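Local coordinates for beta-lactamase (Burkholderia cenocepacia, PDB 5E2G), which probably hydrolyses the amide bond of beta-lactam rings as a serine enzyme of the class C (AmpC) beta-lactamase family, at residues 213-216 and 217-220; 342-345 and 346-350. One frame throughout, in Å; residues are numbered along the deposited sequence.

Interaction 1 of 2, residues 213-216 and 217-220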
# COMPACT_ATOMS: atom_id res chain seq x y z
N GLY A 213 -1.75 -13.02 11.06
CA GLY A 213 -2.40 -12.62 12.29
C GLY A 213 -3.84 -12.21 12.04
O GLY A 213 -4.43 -12.47 10.99
N MSE A 214 -4.42 -11.56 13.04
CA MSE A 214 -5.78 -11.04 12.89
C MSE A 214 -5.70 -9.70 12.16
O MSE A 214 -4.71 -8.97 12.29
CB MSE A 214 -6.46 -10.89 14.25
CG MSE A 214 -7.96 -10.57 14.21
SE MSE A 214 -9.09 -11.78 13.15
CE MSE A 214 -8.47 -13.49 13.83
N LEU A 215 -6.75 -9.38 11.38
CA LEU A 215 -6.71 -8.26 10.46
C LEU A 215 -5.54 -8.38 9.50
O LEU A 215 -4.94 -7.38 9.10
CB LEU A 215 -6.65 -6.91 11.19
CG LEU A 215 -7.82 -6.35 12.00
CD1 LEU A 215 -9.11 -6.46 11.23
CD2 LEU A 215 -7.94 -7.00 13.36
N TRP A 216 -5.18 -9.61 9.12
CA TRP A 216 -4.05 -9.80 8.22
C TRP A 216 -4.40 -9.45 6.79
O TRP A 216 -3.54 -8.98 6.04
CB TRP A 216 -3.55 -11.25 8.27
CG TRP A 216 -4.47 -12.24 7.60
CD1 TRP A 216 -5.51 -12.92 8.18
CD2 TRP A 216 -4.44 -12.65 6.23
NE1 TRP A 216 -6.12 -13.73 7.25
CE2 TRP A 216 -5.48 -13.58 6.04
CE3 TRP A 216 -3.63 -12.32 5.13
CZ2 TRP A 216 -5.74 -14.19 4.81
CZ3 TRP A 216 -3.88 -12.93 3.91
CH2 TRP A 216 -4.93 -13.85 3.76
N GLN A 217 -5.64 -9.70 6.38
CA GLN A 217 -6.02 -9.41 5.00
C GLN A 217 -6.05 -7.92 4.71
O GLN A 217 -5.46 -7.50 3.70
CB GLN A 217 -7.38 -10.06 4.70
CG GLN A 217 -7.74 -11.18 5.64
CD GLN A 217 -9.11 -11.74 5.36
OE1 GLN A 217 -10.12 -11.20 5.80
NE2 GLN A 217 -9.15 -12.83 4.60
N PRO A 218 -6.68 -7.07 5.53
CA PRO A 218 -6.75 -5.65 5.15
C PRO A 218 -5.43 -4.92 5.27
O PRO A 218 -5.23 -3.93 4.56
CB PRO A 218 -7.79 -5.07 6.14
CG PRO A 218 -8.42 -6.23 6.81
CD PRO A 218 -7.38 -7.30 6.81
N ALA A 219 -4.52 -5.39 6.12
CA ALA A 219 -3.30 -4.63 6.40
C ALA A 219 -2.13 -5.05 5.53
O ALA A 219 -1.31 -4.20 5.17
CB ALA A 219 -2.94 -4.77 7.88
N TYR A 220 -2.02 -6.33 5.19
CA TYR A 220 -0.84 -6.78 4.45
C TYR A 220 -1.08 -8.07 3.68
O TYR A 220 -0.11 -8.77 3.38
CB TYR A 220 0.34 -6.97 5.40
CG TYR A 220 0.03 -7.84 6.61
CD1 TYR A 220 -0.43 -7.28 7.80
CD2 TYR A 220 0.21 -9.23 6.57
CE1 TYR A 220 -0.72 -8.06 8.91
CE2 TYR A 220 -0.07 -10.03 7.69
CZ TYR A 220 -0.54 -9.43 8.85
OH TYR A 220 -0.82 -10.19 9.97
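Two hydrogen bonds tie Tyr220 to the residues before it, one from its backbone N to Trp216 O, the other received by its hydroxyl from Gly213 N. The first, at 3.2 Å from Tyr220 N to Trp216 O, is the opening bond of helix 216-220. The second reaches back past the helix start: Gly213 N donates to Tyr220 OH, also at 3.2 Å, with a bent N-H...O angle of 139° and the nitrogen at the ring edge, near its plane. Gly213 to Trp216 forms a type II beta turn, with Leu215 at the N-cap, so the phenol ties the entry of this turn to the helix that follows it.

CH-pi contacts accompany these bonds. Tyr220 CG lies between its backbone N and carbonyl carbon (chi1 51°), which folds the ring back over Trp216: CA of Trp216 sits 4.0 Å from the Tyr220 ring centroid, over the face, and Trp216 CB lies 3.6 Å from Tyr220 CZ. Next door, Gln217 CG makes a CH-pi contact over one face of the indole, 3.4 Å from the centroid of the five-membered Trp216 ring, while the amide plane is turned 49° from the ring.

Apolar contact is slight, Leu215 CB standing 4.5 Å from Pro218 CD; Pro218 CD and Ala219 CB both approach Leu215 O. That carbonyl oxygen is buried without a polar partner, a probable energetic cost, whereas the hydroxyl bond probably helps hold the phenol in place.

Interaction 2 of 2, residues 342-345 and 346-350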
# COMPACT_ATOMS: atom_id res chain seq x y z
N VAL A 342 15.17 -4.98 1.38
CA VAL A 342 15.83 -3.83 0.78
C VAL A 342 15.54 -2.63 1.66
O VAL A 342 14.37 -2.36 1.95
CB VAL A 342 15.37 -3.57 -0.66
CG1 VAL A 342 16.10 -2.36 -1.24
CG2 VAL A 342 15.57 -4.79 -1.53
N PRO A 343 16.55 -1.88 2.10
CA PRO A 343 16.28 -0.70 2.93
C PRO A 343 15.36 0.26 2.20
O PRO A 343 15.52 0.52 1.01
CB PRO A 343 17.67 -0.10 3.16
CG PRO A 343 18.58 -1.26 3.02
CD PRO A 343 17.99 -2.10 1.94
N ILE A 344 14.38 0.78 2.94
CA ILE A 344 13.37 1.66 2.37
C ILE A 344 14.01 2.80 1.60
O ILE A 344 13.64 3.09 0.46
CB ILE A 344 12.44 2.17 3.48
CG1 ILE A 344 11.43 1.08 3.82
CG2 ILE A 344 11.77 3.46 3.04
CD1 ILE A 344 10.69 1.32 5.08
N GLU A 345 14.99 3.47 2.21
CA GLU A 345 15.59 4.62 1.54
C GLU A 345 16.31 4.22 0.25
O GLU A 345 16.42 5.03 -0.67
CB GLU A 345 16.54 5.35 2.49
CG GLU A 345 15.92 5.72 3.86
CD GLU A 345 15.05 6.98 3.82
OE1 GLU A 345 14.49 7.30 2.75
OE2 GLU A 345 14.92 7.64 4.88
N GLU A 346 16.79 2.98 0.16
CA GLU A 346 17.40 2.54 -1.09
C GLU A 346 16.37 2.28 -2.18
O GLU A 346 16.65 2.49 -3.36
CB GLU A 346 18.25 1.29 -0.85
CG GLU A 346 19.55 1.56 -0.12
CD GLU A 346 20.45 2.53 -0.87
OE1 GLU A 346 20.46 2.50 -2.11
OE2 GLU A 346 21.13 3.34 -0.21
N ARG A 347 15.17 1.82 -1.81
CA ARG A 347 14.09 1.78 -2.79
C ARG A 347 13.74 3.19 -3.25
O ARG A 347 13.49 3.44 -4.43
CB ARG A 347 12.86 1.10 -2.21
CG ARG A 347 13.15 -0.04 -1.26
CD ARG A 347 11.88 -0.53 -0.57
NE ARG A 347 12.21 -1.29 0.63
CZ ARG A 347 11.32 -1.70 1.52
NH1 ARG A 347 10.04 -1.43 1.34
NH2 ARG A 347 11.71 -2.37 2.59
N VAL A 348 13.73 4.14 -2.30
CA VAL A 348 13.39 5.52 -2.62
C VAL A 348 14.40 6.10 -3.59
O VAL A 348 14.03 6.70 -4.61
CB VAL A 348 13.29 6.35 -1.33
CG1 VAL A 348 13.11 7.81 -1.65
CG2 VAL A 348 12.15 5.84 -0.47
N LYS A 349 15.70 5.91 -3.30
CA LYS A 349 16.74 6.51 -4.12
C LYS A 349 16.70 5.98 -5.55
O LYS A 349 16.85 6.74 -6.51
CB LYS A 349 18.12 6.24 -3.52
CG LYS A 349 18.38 6.93 -2.20
CD LYS A 349 19.76 6.55 -1.70
CE LYS A 349 19.80 6.46 -0.19
NZ LYS A 349 20.98 5.66 0.26
N ALA A 350 16.49 4.67 -5.71
CA ALA A 350 16.45 4.08 -7.04
C ALA A 350 15.24 4.58 -7.83
O ALA A 350 15.36 4.93 -9.01
CB ALA A 350 16.46 2.56 -6.93
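Arg347 reaches back to Val342 and Ile344 because its CG stands opposite the carbonyl carbon, beside the backbone N (chi1 -35°), and its chain then runs extended to NE (chi2 172°). Ile344 CG1, likewise beside its own backbone N, is brought over the centre of one guanidinium face, with CG1 of Ile344 3.6 Å from CZ of Arg347.

The polar grip is side-on. NE and NH2 of Arg347 both donate to the single acceptor Val342 O, each at 2.7 Å, and the oxygen lies in the guanidinium plane. The two approaches differ at the carbonyl: NH2 comes nearly in line with C=O, at 167°, whereas NE stands above the carbonyl plane. Ser316 OG also pairs with NH2, and Thr322 O with NH1, so the buried cation is tied to the adjoining strands as well as to the loop residue just before the N-cap. Val342 CG1 packs against the aliphatic part of the same side chain, 3.8 Å from Arg347 CG.

Backbone bonds begin the helix. Arg347 N donates to Pro343 O at 3.1 Å, Val348 N to Ile344 O, and Lys349 N to Glu345 O. Lys349 NZ is modelled in a salt bridge with Glu346 OE2 at 2.4 Å, a length so short that it is doubtful.

Pro343 occupies the N-cap position of helix 344-357, the C-terminal helix that lies against the central antiparallel sheet and beside helix 3-21. Packing of N- and C-terminal helices on one sheet face is characteristic of the serine beta-lactamase and penicillin-binding protein fold; here a buried arginine joins the first turn of the C-terminal helix to strands 309-316 and 321-327.

Both interactions lie at helix starts, and in chain order interaction 1 closes before interaction 2 opens. Their centres are 25 Å apart and their nearest atoms about 12 Å, so they do not touch. Interaction 1 belongs to the helical part of the fold, where helix 216-220 meets helices 150-164 and 168-180; interaction 2 sits on helix 344-357, against the central antiparallel sheet. A possible SxxK-type site, with Ser62, Lys65, Tyr148 and Lys313, relates the two. If that pattern marks the active site, interaction 1 borders it directly through Ala219, while interaction 2 is only nearby, Ile344 lying close without contact, and the two approach it from different parts of the fold.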